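Local atomic coordinates of VC0179-like protein (Escherichia coli, PDB entry 4XJ6), a protein that probably makes cyclic GMP-AMP from GTP and ATP, as a bacterial nucleotidyltransferase homologous to cyclic GMP-AMP synthase. Residues A[107-110]-A[111-115]; A[149-152]-A[153-157]; A[273-276]-A[277-280]; A[293-297]-A[298-302]. One frame throughout, in Å; residues are numbered along the deposited sequence.

Contact 1. Residues A[107-110]-A[111-115]; sequences FWTQ and GSFQY. With GH3 (3'-deoxy-guanosine-5'-triphosphate), chain D; GH3 (3'-deoxy-guanosine-5'-triphosphate), chain E.
The ring of Phe113 is met at its edge, near the ring plane, by the methyl of Thr109, with CG2 4.0 Å from CD2. This methyl is anti to the backbone N, which leaves Thr109 OG1 on another side of CB to bond Arg34 and Asp132. Tyr115 has a carbonyl over one face: Gly111 O stands 3.2 Å above the ring centre. At the edge of the same ring lies O1B of one nucleotide, the chain D 3'-deoxy-GTP, taken up by Tyr115 OH at 2.5 Å. Gly111 O also accepts from both Gln114 N and Tyr115 N, which closes the turn. Gly111 itself has a positive phi (80°), a conformation that suits glycine.

Beyond the glycine, Ser112 faces the phosphates twice. Its backbone N gives a nearly straight bond to O2B (161°) and its OG donates to O3G at 2.7 Å. Gln110 reaches the sugars instead, its NE2 bonding O4' of the chain D nucleotide at 3.2 Å and coming equally close to N3 of the chain E nucleotide, while OE1 is held by Tyr195. A water joins Gln110 O to Phe113 N across the turn. Gln114 folds back along Thr109 O, bent at chi2, with NE2 weakly bonded to Glu261. A Gly-Ser turn following a strand and gripping the triphosphate is, together with the metal-binding aspartates Asp129 and Asp131, a hallmark of the nucleotidyltransferase fold, and here it forms one wall of the active-site pocket.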
loop_
_atom_site.group_PDB
_atom_site.type_symbol
_atom_site.label_atom_id
_atom_site.label_comp_id
_atom_site.label_asym_id
_atom_site.label_seq_id
_atom_site.Cartn_x
_atom_site.Cartn_y
_atom_site.Cartn_z
ATOM N N PHE A 107 15.398 1.190 3.685
ATOM C CA PHE A 107 13.994 1.573 3.583
ATOM C C PHE A 107 13.666 2.107 2.195
ATOM O O PHE A 107 14.325 3.019 1.698
ATOM C CB PHE A 107 13.644 2.620 4.644
ATOM C CG PHE A 107 13.979 2.198 6.045
ATOM C CD1 PHE A 107 13.091 1.432 6.782
ATOM C CD2 PHE A 107 15.179 2.572 6.626
ATOM C CE1 PHE A 107 13.396 1.045 8.070
ATOM C CE2 PHE A 107 15.487 2.187 7.915
ATOM C CZ PHE A 107 14.595 1.425 8.638
ATOM N N TRP A 108 12.647 1.523 1.573
ATOM C CA TRP A 108 12.184 1.962 0.264
ATOM C C TRP A 108 10.665 1.909 0.196
ATOM O O TRP A 108 10.054 0.891 0.518
ATOM C CB TRP A 108 12.797 1.109 -0.852
ATOM C CG TRP A 108 14.275 1.301 -1.008
ATOM C CD1 TRP A 108 14.920 2.463 -1.312
ATOM C CD2 TRP A 108 15.294 0.299 -0.880
ATOM N NE1 TRP A 108 16.276 2.251 -1.374
ATOM C CE2 TRP A 108 16.532 0.928 -1.112
ATOM C CE3 TRP A 108 15.281 -1.071 -0.589
ATOM C CZ2 TRP A 108 17.742 0.244 -1.065
ATOM C CZ3 TRP A 108 16.485 -1.751 -0.540
ATOM C CH2 TRP A 108 17.700 -1.092 -0.778
ATOM N N THR A 109 10.064 3.015 -0.225
ATOM C CA THR A 109 8.615 3.110 -0.332
ATOM C C THR A 109 8.098 2.393 -1.578
ATOM O O THR A 109 8.650 2.537 -2.669
ATOM C CB THR A 109 8.155 4.581 -0.358
ATOM O OG1 THR A 109 8.673 5.264 0.790
ATOM C CG2 THR A 109 6.640 4.672 -0.349
ATOM N N GLN A 110 7.041 1.606 -1.402
ATOM C CA GLN A 110 6.355 0.981 -2.524
ATOM C C GLN A 110 4.946 1.559 -2.618
ATOM O O GLN A 110 4.539 2.348 -1.769
ATOM C CB GLN A 110 6.317 -0.541 -2.356
ATOM C CG GLN A 110 5.370 -1.008 -1.268
ATOM C CD GLN A 110 5.660 -2.415 -0.793
ATOM O OE1 GLN A 110 6.767 -2.715 -0.344
ATOM N NE2 GLN A 110 4.663 -3.286 -0.881
ATOM N N GLY A 111 4.205 1.183 -3.651
ATOM C CA GLY A 111 2.818 1.593 -3.754
ATOM C C GLY A 111 2.593 3.004 -4.267
ATOM O O GLY A 111 3.469 3.598 -4.898
ATOM N N SER A 112 1.410 3.539 -3.970
ATOM C CA SER A 112 0.916 4.775 -4.575
ATOM C C SER A 112 1.732 6.017 -4.226
ATOM O O SER A 112 1.703 7.006 -4.957
ATOM C CB SER A 112 -0.544 5.004 -4.174
ATOM O OG SER A 112 -0.660 5.271 -2.788
ATOM N N PHE A 113 2.451 5.977 -3.110
ATOM C CA PHE A 113 3.282 7.114 -2.730
ATOM C C PHE A 113 4.580 7.097 -3.521
ATOM O O PHE A 113 5.316 8.083 -3.542
ATOM C CB PHE A 113 3.577 7.106 -1.228
ATOM C CG PHE A 113 4.153 8.399 -0.717
ATOM C CD1 PHE A 113 3.338 9.501 -0.516
ATOM C CD2 PHE A 113 5.505 8.512 -0.432
ATOM C CE1 PHE A 113 3.860 10.694 -0.044
ATOM C CE2 PHE A 113 6.033 9.705 0.041
ATOM C CZ PHE A 113 5.207 10.795 0.236
ATOM N N GLN A 114 4.853 5.972 -4.175
ATOM C CA GLN A 114 6.074 5.817 -4.953
ATOM C C GLN A 114 5.844 6.112 -6.435
ATOM O O GLN A 114 6.661 6.777 -7.069
ATOM C CB GLN A 114 6.648 4.408 -4.770
ATOM C CG GLN A 114 7.944 4.160 -5.529
ATOM C CD GLN A 114 9.066 5.097 -5.108
ATOM O OE1 GLN A 114 9.091 5.594 -3.981
ATOM N NE2 GLN A 114 10.002 5.343 -6.018
ATOM N N TYR A 115 4.736 5.625 -6.991
ATOM C CA TYR A 115 4.420 5.925 -8.388
ATOM C C TYR A 115 3.286 6.943 -8.521
ATOM O O TYR A 115 2.569 6.951 -9.520
ATOM C CB TYR A 115 4.075 4.652 -9.177
ATOM C CG TYR A 115 3.276 3.601 -8.436
ATOM C CD1 TYR A 115 1.933 3.798 -8.131
ATOM C CD2 TYR A 115 3.857 2.391 -8.077
ATOM C CE1 TYR A 115 1.204 2.828 -7.465
ATOM C CE2 TYR A 115 3.136 1.416 -7.415
ATOM C CZ TYR A 115 1.811 1.638 -7.110
ATOM O OH TYR A 115 1.095 0.665 -6.449
HETATM P PG GH3 D . -3.331 3.031 -2.225
HETATM O O1G GH3 D . -4.796 2.680 -2.159
HETATM O O2G GH3 D . -2.604 2.521 -1.006
HETATM O O3G GH3 D . -3.178 4.531 -2.284
HETATM O O3B GH3 D . -2.731 2.363 -3.562
HETATM P PB GH3 D . -1.432 1.404 -3.550
HETATM O O1B GH3 D . -0.799 1.407 -4.919
HETATM O O2B GH3 D . -0.404 1.855 -2.544
HETATM O O3A GH3 D . -2.010 -0.068 -3.228
HETATM P PA GH3 D . -1.689 -0.860 -1.866
HETATM O O1A GH3 D . -2.837 -1.794 -1.559
HETATM O O2A GH3 D . -1.434 0.078 -0.713
HETATM O "O5'" GH3 D . -0.357 -1.717 -2.153
HETATM C "C5'" GH3 D . 0.919 -1.120 -2.124
HETATM C "C4'" GH3 D . 1.918 -2.038 -2.814
HETATM O "O4'" GH3 D . 1.803 -3.340 -2.278
HETATM C "C3'" GH3 D . 1.694 -2.165 -4.310
HETATM C "C2'" GH3 D . 2.118 -3.588 -4.603
HETATM O "O2'" GH3 D . 3.461 -3.610 -5.025
HETATM C "C1'" GH3 D . 1.988 -4.322 -3.278
HETATM N N9 GH3 D . 0.783 -5.162 -3.319
HETATM C C8 GH3 D . -0.401 -4.878 -2.691
HETATM N N7 GH3 D . -1.280 -5.876 -2.945
HETATM C C5 GH3 D . -0.660 -6.798 -3.722
HETATM C C6 GH3 D . -1.087 -8.003 -4.265
HETATM O O6 GH3 D . -2.232 -8.399 -4.058
HETATM N N1 GH3 D . -0.223 -8.750 -5.034
HETATM C C2 GH3 D . 1.061 -8.304 -5.263
HETATM N N2 GH3 D . 1.893 -9.032 -6.007
HETATM N N3 GH3 D . 1.479 -7.106 -4.721
HETATM C C4 GH3 D . 0.637 -6.363 -3.963
HETATM O O3A GH3 E . -4.148 -4.753 3.705
HETATM P PA GH3 E . -3.209 -5.975 3.241
HETATM O O1A GH3 E . -3.648 -6.433 1.871
HETATM O O2A GH3 E . -3.220 -7.114 4.235
HETATM O "O5'" GH3 E . -1.746 -5.313 3.125
HETATM C "C5'" GH3 E . -1.603 -3.917 2.980
HETATM C "C4'" GH3 E . -0.149 -3.596 2.672
HETATM O "O4'" GH3 E . 0.589 -4.795 2.585
HETATM C "C3'" GH3 E . 0.059 -2.881 1.347
HETATM C "C2'" GH3 E . 1.410 -3.396 0.875
HETATM O "O2'" GH3 E . 2.429 -2.495 1.239
HETATM C "C1'" GH3 E . 1.617 -4.707 1.613
HETATM N N9 GH3 E . 1.394 -5.821 0.681
HETATM C C8 GH3 E . 0.186 -6.453 0.524
HETATM N N7 GH3 E . 0.333 -7.429 -0.393
HETATM C C5 GH3 E . 1.618 -7.436 -0.813
HETATM C C6 GH3 E . 2.278 -8.236 -1.734
HETATM O O6 GH3 E . 1.664 -9.123 -2.324
HETATM N N1 GH3 E . 3.616 -8.028 -1.983
HETATM C C2 GH3 E . 4.289 -7.027 -1.313
HETATM N N2 GH3 E . 5.584 -6.837 -1.562
HETATM N N3 GH3 E . 3.623 -6.234 -0.395
HETATM C C4 GH3 E . 2.305 -6.433 -0.146
HETATM O O HOH W 1 2.595 4.082 -0.700
#

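Contact 2. Residues A[149-152]-A[153-157]; sequences HTLL and LLLVD
Leu151 and Leu155 lie side by side and point the same way, one helical turn apart, with Leu151 CD2 resting 3.7 Å from Leu155 CD1. This is the dense side. Leu151 has CG anti to its own N (chi1 -163°), which swings the branch towards the following turn, and the end of Leu155 is further enclosed by Val44, Phe45 and Ala48 of helix 24-57 and by Leu85 of helix 79-90. Leu152, Leu153 and Val156 cover a different flank, against Met194 of strand 188-198.

The segment is the opening of helix 149-166 in the nucleotidyltransferase domain, and its regular i to i+4 bonds run from Leu153 N to His149 O (3.0 Å), Leu154 N to Thr150 O (2.8 Å), Leu155 N to Leu151 O and Val156 N to Leu152 O.

The side carrying His149 and Thr150 is looser and partly exposed. There Thr150 CG2 stands beside Leu154 CD1 at 4.0 Å, the two side chains pointing the same way and in touch with Asp84 of helix 79-90. His149 slants against Leu153, with ND1 3.7 Å from CD1; one face of its imidazole carries Thr150 OG1, 3.2 Å above the plane and towards the rim. ND1 is buried by the contact and finds no polar partner in the model.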
loop_
_atom_site.group_PDB
_atom_site.type_symbol
_atom_site.label_atom_id
_atom_site.label_comp_id
_atom_site.label_asym_id
_atom_site.label_seq_id
_atom_site.Cartn_x
_atom_site.Cartn_y
_atom_site.Cartn_z
ATOM N N HIS A 149 12.292 -15.191 10.249
ATOM C CA HIS A 149 11.279 -14.197 9.915
ATOM C C HIS A 149 10.649 -13.590 11.164
ATOM O O HIS A 149 10.310 -12.409 11.180
ATOM C CB HIS A 149 10.193 -14.815 9.027
ATOM C CG HIS A 149 9.230 -15.694 9.767
ATOM N ND1 HIS A 149 7.886 -15.402 9.871
ATOM C CD2 HIS A 149 9.417 -16.852 10.443
ATOM C CE1 HIS A 149 7.286 -16.345 10.575
ATOM N NE2 HIS A 149 8.193 -17.236 10.936
ATOM N N THR A 150 10.508 -14.395 12.213
ATOM C CA THR A 150 9.903 -13.937 13.461
ATOM C C THR A 150 10.731 -12.831 14.106
ATOM O O THR A 150 10.183 -11.850 14.615
ATOM C CB THR A 150 9.743 -15.093 14.461
ATOM O OG1 THR A 150 8.926 -16.117 13.882
ATOM C CG2 THR A 150 9.100 -14.604 15.752
ATOM N N LEU A 151 12.051 -12.999 14.077
ATOM C CA LEU A 151 12.972 -12.015 14.633
ATOM C C LEU A 151 12.760 -10.650 13.990
ATOM O O LEU A 151 12.552 -9.650 14.683
ATOM C CB LEU A 151 14.419 -12.477 14.435
ATOM C CG LEU A 151 15.542 -11.834 15.258
ATOM C CD1 LEU A 151 16.741 -12.770 15.314
ATOM C CD2 LEU A 151 15.964 -10.481 14.702
ATOM N N LEU A 152 12.817 -10.621 12.662
ATOM C CA LEU A 152 12.676 -9.386 11.899
ATOM C C LEU A 152 11.302 -8.760 12.087
ATOM O O LEU A 152 11.165 -7.538 12.146
ATOM C CB LEU A 152 12.929 -9.655 10.415
ATOM C CG LEU A 152 14.269 -10.311 10.075
ATOM C CD1 LEU A 152 14.302 -10.730 8.617
ATOM C CD2 LEU A 152 15.394 -9.348 10.388
ATOM N N LEU A 153 10.285 -9.609 12.175
ATOM C CA LEU A 153 8.916 -9.147 12.373
ATOM C C LEU A 153 8.730 -8.538 13.757
ATOM O O LEU A 153 8.015 -7.550 13.919
ATOM C CB LEU A 153 7.924 -10.295 12.166
ATOM C CG LEU A 153 7.684 -10.716 10.716
ATOM C CD1 LEU A 153 6.813 -11.964 10.659
ATOM C CD2 LEU A 153 7.060 -9.570 9.923
ATOM N N LEU A 154 9.380 -9.129 14.754
ATOM C CA LEU A 154 9.316 -8.615 16.120
ATOM C C LEU A 154 10.058 -7.290 16.262
ATOM O O LEU A 154 9.739 -6.483 17.133
ATOM C CB LEU A 154 9.884 -9.637 17.106
ATOM C CG LEU A 154 8.955 -10.790 17.485
ATOM C CD1 LEU A 154 9.634 -11.720 18.480
ATOM C CD2 LEU A 154 7.639 -10.259 18.042
ATOM N N LEU A 155 11.050 -7.074 15.404
ATOM C CA LEU A 155 11.791 -5.817 15.401
ATOM C C LEU A 155 10.965 -4.699 14.777
ATOM O O LEU A 155 11.058 -3.542 15.185
ATOM C CB LEU A 155 13.115 -5.969 14.657
ATOM C CG LEU A 155 14.136 -6.906 15.302
ATOM C CD1 LEU A 155 15.459 -6.833 14.563
ATOM C CD2 LEU A 155 14.323 -6.577 16.776
ATOM N N VAL A 156 10.159 -5.053 13.782
ATOM C CA VAL A 156 9.234 -4.105 13.179
ATOM C C VAL A 156 8.147 -3.754 14.185
ATOM O O VAL A 156 7.805 -2.581 14.363
ATOM C CB VAL A 156 8.601 -4.666 11.893
ATOM C CG1 VAL A 156 7.454 -3.783 11.439
ATOM C CG2 VAL A 156 9.648 -4.795 10.798
ATOM N N ASP A 157 7.614 -4.780 14.843
ATOM C CA ASP A 157 6.596 -4.593 15.868
ATOM C C ASP A 157 7.124 -3.716 16.995
ATOM O O ASP A 157 6.422 -2.834 17.485
ATOM C CB ASP A 157 6.133 -5.939 16.423
ATOM C CG ASP A 157 5.278 -6.712 15.442
ATOM O OD1 ASP A 157 4.952 -6.159 14.373
ATOM O OD2 ASP A 157 4.921 -7.869 15.750
#

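Contact 3. Residues A[273-276]-A[277-280]; sequences GHLR and SVCR
Leu275 and Val278 meet at about a right angle, with Leu275 CD1 4.2 Å from Val278 CG2. The same methyl, CD1, comes closer to Cys279, lying 3.8 Å from SG, so one leucine branch bridges the residues three and four places on. It reaches them because Leu275 CG is anti to the backbone N (chi1 177°), which turns the branch forward, toward the next turn. The sulfur of Cys279, SG, also lies 3.2 Å from Leu275 O, the carbonyl that takes the amide of the same cysteine.

The two arginines are directed elsewhere. Arg276 and Arg280 both stretch out fully from CG to NE; between their backbones Arg280 N bonds Arg276 O at 2.8 Å, while the guanidinium groups bond outside the turn. Arg276 NE goes to Tyr115 O, and Arg280 pairs with Asp116 in a salt bridge and with Leu118 O. At the start of the turn His274 NE2 shares a hydrogen bond with His313 NE2, and His274 O accepts from Val278 N along a straight path (168°).

This is the first part of helix 274-289. Its apolar side, carried by Leu275 and Val278, is wedged among helix 257-271 (Phe264 and Cys268 beside Leu275), helix 297-310 (Val304) and helix 318-335 (Ile325 beside Val278), while its arginines reach across to the loop that follows strand 106-110.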
loop_
_atom_site.group_PDB
_atom_site.type_symbol
_atom_site.label_atom_id
_atom_site.label_comp_id
_atom_site.label_asym_id
_atom_site.label_seq_id
_atom_site.Cartn_x
_atom_site.Cartn_y
_atom_site.Cartn_z
ATOM N N GLY A 273 -0.030 9.518 -19.949
ATOM C CA GLY A 273 -0.085 10.101 -18.621
ATOM C C GLY A 273 -1.465 10.084 -17.991
ATOM O O GLY A 273 -1.594 10.180 -16.771
ATOM N N HIS A 274 -2.498 9.952 -18.819
ATOM C CA HIS A 274 -3.877 9.963 -18.336
ATOM C C HIS A 274 -4.212 8.703 -17.540
ATOM O O HIS A 274 -5.262 8.626 -16.900
ATOM C CB HIS A 274 -4.857 10.115 -19.504
ATOM C CG HIS A 274 -4.756 9.023 -20.524
ATOM N ND1 HIS A 274 -3.842 9.052 -21.556
ATOM C CD2 HIS A 274 -5.455 7.873 -20.674
ATOM C CE1 HIS A 274 -3.981 7.966 -22.296
ATOM N NE2 HIS A 274 -4.952 7.234 -21.782
ATOM N N LEU A 275 -3.318 7.719 -17.586
ATOM C CA LEU A 275 -3.505 6.474 -16.851
ATOM C C LEU A 275 -3.519 6.713 -15.345
ATOM O O LEU A 275 -4.317 6.118 -14.622
ATOM C CB LEU A 275 -2.411 5.468 -17.200
ATOM C CG LEU A 275 -2.476 4.157 -16.417
ATOM C CD1 LEU A 275 -3.780 3.436 -16.716
ATOM C CD2 LEU A 275 -1.283 3.272 -16.734
ATOM N N ARG A 276 -2.624 7.574 -14.873
ATOM C CA ARG A 276 -2.586 7.917 -13.458
ATOM C C ARG A 276 -3.863 8.635 -13.050
ATOM O O ARG A 276 -4.394 8.403 -11.964
ATOM C CB ARG A 276 -1.367 8.783 -13.138
ATOM C CG ARG A 276 -0.084 7.991 -12.948
ATOM C CD ARG A 276 1.043 8.868 -12.427
ATOM N NE ARG A 276 2.298 8.129 -12.308
ATOM C CZ ARG A 276 3.215 8.061 -13.267
ATOM N NH1 ARG A 276 3.020 8.689 -14.418
ATOM N NH2 ARG A 276 4.328 7.365 -13.078
ATOM N N SER A 277 -4.354 9.502 -13.932
ATOM C CA SER A 277 -5.579 10.247 -13.673
ATOM C C SER A 277 -6.775 9.311 -13.520
ATOM O O SER A 277 -7.501 9.384 -12.533
ATOM C CB SER A 277 -5.844 11.262 -14.793
ATOM O OG SER A 277 -4.795 12.213 -14.905
ATOM N N VAL A 278 -6.966 8.424 -14.494
ATOM C CA VAL A 278 -8.106 7.509 -14.474
ATOM C C VAL A 278 -7.981 6.464 -13.363
ATOM O O VAL A 278 -8.988 5.935 -12.890
ATOM C CB VAL A 278 -8.283 6.789 -15.830
ATOM C CG1 VAL A 278 -8.525 7.798 -16.943
ATOM C CG2 VAL A 278 -7.074 5.940 -16.147
ATOM N N CYS A 279 -6.752 6.171 -12.945
ATOM C CA CYS A 279 -6.527 5.257 -11.828
ATOM C C CYS A 279 -6.846 5.960 -10.516
ATOM O O CYS A 279 -7.427 5.367 -9.610
ATOM C CB CYS A 279 -5.088 4.735 -11.819
ATOM S SG CYS A 279 -4.761 3.412 -13.011
ATOM N N ARG A 280 -6.460 7.231 -10.427
ATOM C CA ARG A 280 -6.800 8.067 -9.280
ATOM C C ARG A 280 -8.311 8.177 -9.124
ATOM O O ARG A 280 -8.846 8.052 -8.021
ATOM C CB ARG A 280 -6.201 9.467 -9.427
ATOM C CG ARG A 280 -4.726 9.584 -9.079
ATOM C CD ARG A 280 -4.273 11.032 -9.196
ATOM N NE ARG A 280 -2.895 11.219 -8.756
ATOM C CZ ARG A 280 -2.533 11.361 -7.487
ATOM N NH1 ARG A 280 -3.447 11.330 -6.527
ATOM N NH2 ARG A 280 -1.255 11.529 -7.175
#

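Contact 4. Residues A[293-297]-A[298-302]; sequences GGPSS and ISLMT. With GH3 (3'-deoxy-guanosine-5'-triphosphate), chain D.
Ser296 O is gripped by two groups from the first turn of a helix: Leu300 N at 3.2 Å and Ser299 OG at 2.9 Å, both arriving from the same face of the carbonyl plane. Ser296 is the N-cap of helix 297-310. Its own OG accepts from Ser299 N, a long, weak capping bond of 3.3 Å, and the same oxygen brushes the CG2 methyl of Ile298. Ser299 OG bonds back to the cap because it is turned in between the backbone N and the carbonyl carbon (chi1 74°).

Just outside the cap, Pro295 closes the apolar side of this start. Its CG lies 4.0 Å from Leu300 CD2, and CB faces Ser299 OG; Ile362 and Met366 of helix 357-377 cover the proline from beyond. Ser297 opens the helix proper and points instead at the triphosphate of the chain D nucleotide: OG is placed to donate to O1G, although its position is less certain because it crowds another atom. Lys283 and Asp344 hold the same nucleotide, and Ile298 CG2 comes near N7 of its guanine. In this way the N-terminus of a C-terminal-domain helix is directed at the phosphates, where its dipole would probably favour their negative charge.

Further along, Met301 N donates to Ser297 O, and Ile298 O receives two donors on opposite faces of its plane: the backbone N of Thr302, and the hydroxyl of the same residue, with Thr302 OG1 2.7 Å from Ile298 O.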
loop_
_atom_site.group_PDB
_atom_site.type_symbol
_atom_site.label_atom_id
_atom_site.label_comp_id
_atom_site.label_asym_id
_atom_site.label_seq_id
_atom_site.Cartn_x
_atom_site.Cartn_y
_atom_site.Cartn_z
ATOM N N GLY A 293 -12.811 -1.435 2.841
ATOM C CA GLY A 293 -12.932 -2.573 1.949
ATOM C C GLY A 293 -13.070 -2.177 0.493
ATOM O O GLY A 293 -12.621 -1.106 0.084
ATOM N N GLY A 294 -13.703 -3.045 -0.290
ATOM C CA GLY A 294 -13.814 -2.843 -1.723
ATOM C C GLY A 294 -12.613 -3.429 -2.435
ATOM O O GLY A 294 -11.701 -3.944 -1.790
ATOM N N PRO A 295 -12.598 -3.349 -3.773
ATOM C CA PRO A 295 -11.487 -3.903 -4.550
ATOM C C PRO A 295 -10.168 -3.190 -4.254
ATOM O O PRO A 295 -10.143 -1.968 -4.062
ATOM C CB PRO A 295 -11.918 -3.661 -5.994
ATOM C CG PRO A 295 -12.809 -2.476 -5.919
ATOM C CD PRO A 295 -13.566 -2.643 -4.628
ATOM N N SER A 296 -9.080 -3.950 -4.208
ATOM C CA SER A 296 -7.767 -3.382 -3.936
ATOM C C SER A 296 -7.341 -2.409 -5.032
ATOM O O SER A 296 -7.829 -2.473 -6.162
ATOM C CB SER A 296 -6.722 -4.489 -3.801
ATOM O OG SER A 296 -6.583 -5.205 -5.020
ATOM N N SER A 297 -6.431 -1.506 -4.684
ATOM C CA SER A 297 -5.897 -0.551 -5.644
ATOM C C SER A 297 -5.193 -1.258 -6.795
ATOM O O SER A 297 -5.294 -0.832 -7.943
ATOM C CB SER A 297 -4.929 0.416 -4.960
ATOM O OG SER A 297 -5.619 1.312 -4.108
ATOM N N ILE A 298 -4.492 -2.344 -6.488
ATOM C CA ILE A 298 -3.710 -3.053 -7.497
ATOM C C ILE A 298 -4.611 -3.717 -8.542
ATOM O O ILE A 298 -4.288 -3.738 -9.730
ATOM C CB ILE A 298 -2.770 -4.110 -6.848
ATOM C CG1 ILE A 298 -1.909 -4.796 -7.908
ATOM C CG2 ILE A 298 -3.544 -5.141 -6.037
ATOM C CD1 ILE A 298 -1.016 -3.847 -8.651
ATOM N N SER A 299 -5.751 -4.241 -8.102
ATOM C CA SER A 299 -6.671 -4.913 -9.009
ATOM C C SER A 299 -7.369 -3.890 -9.896
ATOM O O SER A 299 -7.650 -4.154 -11.065
ATOM C CB SER A 299 -7.702 -5.726 -8.235
ATOM O OG SER A 299 -8.660 -4.877 -7.636
ATOM N N LEU A 300 -7.651 -2.724 -9.324
ATOM C CA LEU A 300 -8.239 -1.622 -10.074
ATOM C C LEU A 300 -7.281 -1.131 -11.150
ATOM O O LEU A 300 -7.675 -0.917 -12.295
ATOM C CB LEU A 300 -8.608 -0.469 -9.140
ATOM C CG LEU A 300 -9.879 -0.624 -8.304
ATOM C CD1 LEU A 300 -10.127 0.625 -7.470
ATOM C CD2 LEU A 300 -11.067 -0.919 -9.204
ATOM N N MET A 301 -6.023 -0.947 -10.764
ATOM C CA MET A 301 -4.988 -0.504 -11.691
ATOM C C MET A 301 -4.804 -1.492 -12.840
ATOM O O MET A 301 -4.731 -1.097 -14.002
ATOM C CB MET A 301 -3.659 -0.309 -10.959
ATOM C CG MET A 301 -3.656 0.848 -9.973
ATOM S SD MET A 301 -2.340 0.723 -8.747
ATOM C CE MET A 301 -0.890 1.058 -9.744
ATOM N N THR A 302 -4.737 -2.778 -12.507
ATOM C CA THR A 302 -4.509 -3.823 -13.501
ATOM C C THR A 302 -5.678 -3.942 -14.472
ATOM O O THR A 302 -5.485 -4.178 -15.662
ATOM C CB THR A 302 -4.274 -5.191 -12.834
ATOM O OG1 THR A 302 -3.269 -5.064 -11.819
ATOM C CG2 THR A 302 -3.827 -6.222 -13.865
HETATM P PG GH3 D . -3.331 3.031 -2.225
HETATM O O1G GH3 D . -4.796 2.680 -2.159
HETATM O O2G GH3 D . -2.604 2.521 -1.006
HETATM O O3G GH3 D . -3.178 4.531 -2.284
HETATM O O3B GH3 D . -2.731 2.363 -3.562
HETATM P PB GH3 D . -1.432 1.404 -3.550
HETATM O O1B GH3 D . -0.799 1.407 -4.919
HETATM O O2B GH3 D . -0.404 1.855 -2.544
HETATM O O3A GH3 D . -2.010 -0.068 -3.228
HETATM P PA GH3 D . -1.689 -0.860 -1.866
HETATM O O1A GH3 D . -2.837 -1.794 -1.559
HETATM O O2A GH3 D . -1.434 0.078 -0.713
HETATM O "O5'" GH3 D . -0.357 -1.717 -2.153
HETATM C "C5'" GH3 D . 0.919 -1.120 -2.124
HETATM C "C4'" GH3 D . 1.918 -2.038 -2.814
HETATM O "O4'" GH3 D . 1.803 -3.340 -2.278
HETATM C "C3'" GH3 D . 1.694 -2.165 -4.310
HETATM C "C2'" GH3 D . 2.118 -3.588 -4.603
HETATM O "O2'" GH3 D . 3.461 -3.610 -5.025
HETATM C "C1'" GH3 D . 1.988 -4.322 -3.278
HETATM N N9 GH3 D . 0.783 -5.162 -3.319
HETATM C C8 GH3 D . -0.401 -4.878 -2.691
HETATM N N7 GH3 D . -1.280 -5.876 -2.945
HETATM C C5 GH3 D . -0.660 -6.798 -3.722
HETATM C C6 GH3 D . -1.087 -8.003 -4.265
HETATM O O6 GH3 D . -2.232 -8.399 -4.058
HETATM N N1 GH3 D . -0.223 -8.750 -5.034
HETATM C C2 GH3 D . 1.061 -8.304 -5.263
HETATM N N2 GH3 D . 1.893 -9.032 -6.007
HETATM N N3 GH3 D . 1.479 -7.106 -4.721
HETATM C C4 GH3 D . 0.637 -6.363 -3.963
#

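Contacts 1, 2 and 4 are buried, contact 3 only partly so. Contacts 1 and 4 line the active-site pocket from two domains and share the chain D nucleotide, contact 1 with several firm bonds to its phosphates, contact 4 with a less certain one from Ser297; they touch where Tyr115 packs on Met301. Contact 3 leans on both: one of its arginines reaches the turn of contact 1, and Cys279 lies against Met301, where the successive helices 274-289 and 297-310 pack. It mixes apolar packing with outward arginines. Contact 2 stands apart, its centre about 36 Å from that of contact 3, and is mostly leucine, with His149 and Thr150 partly exposed.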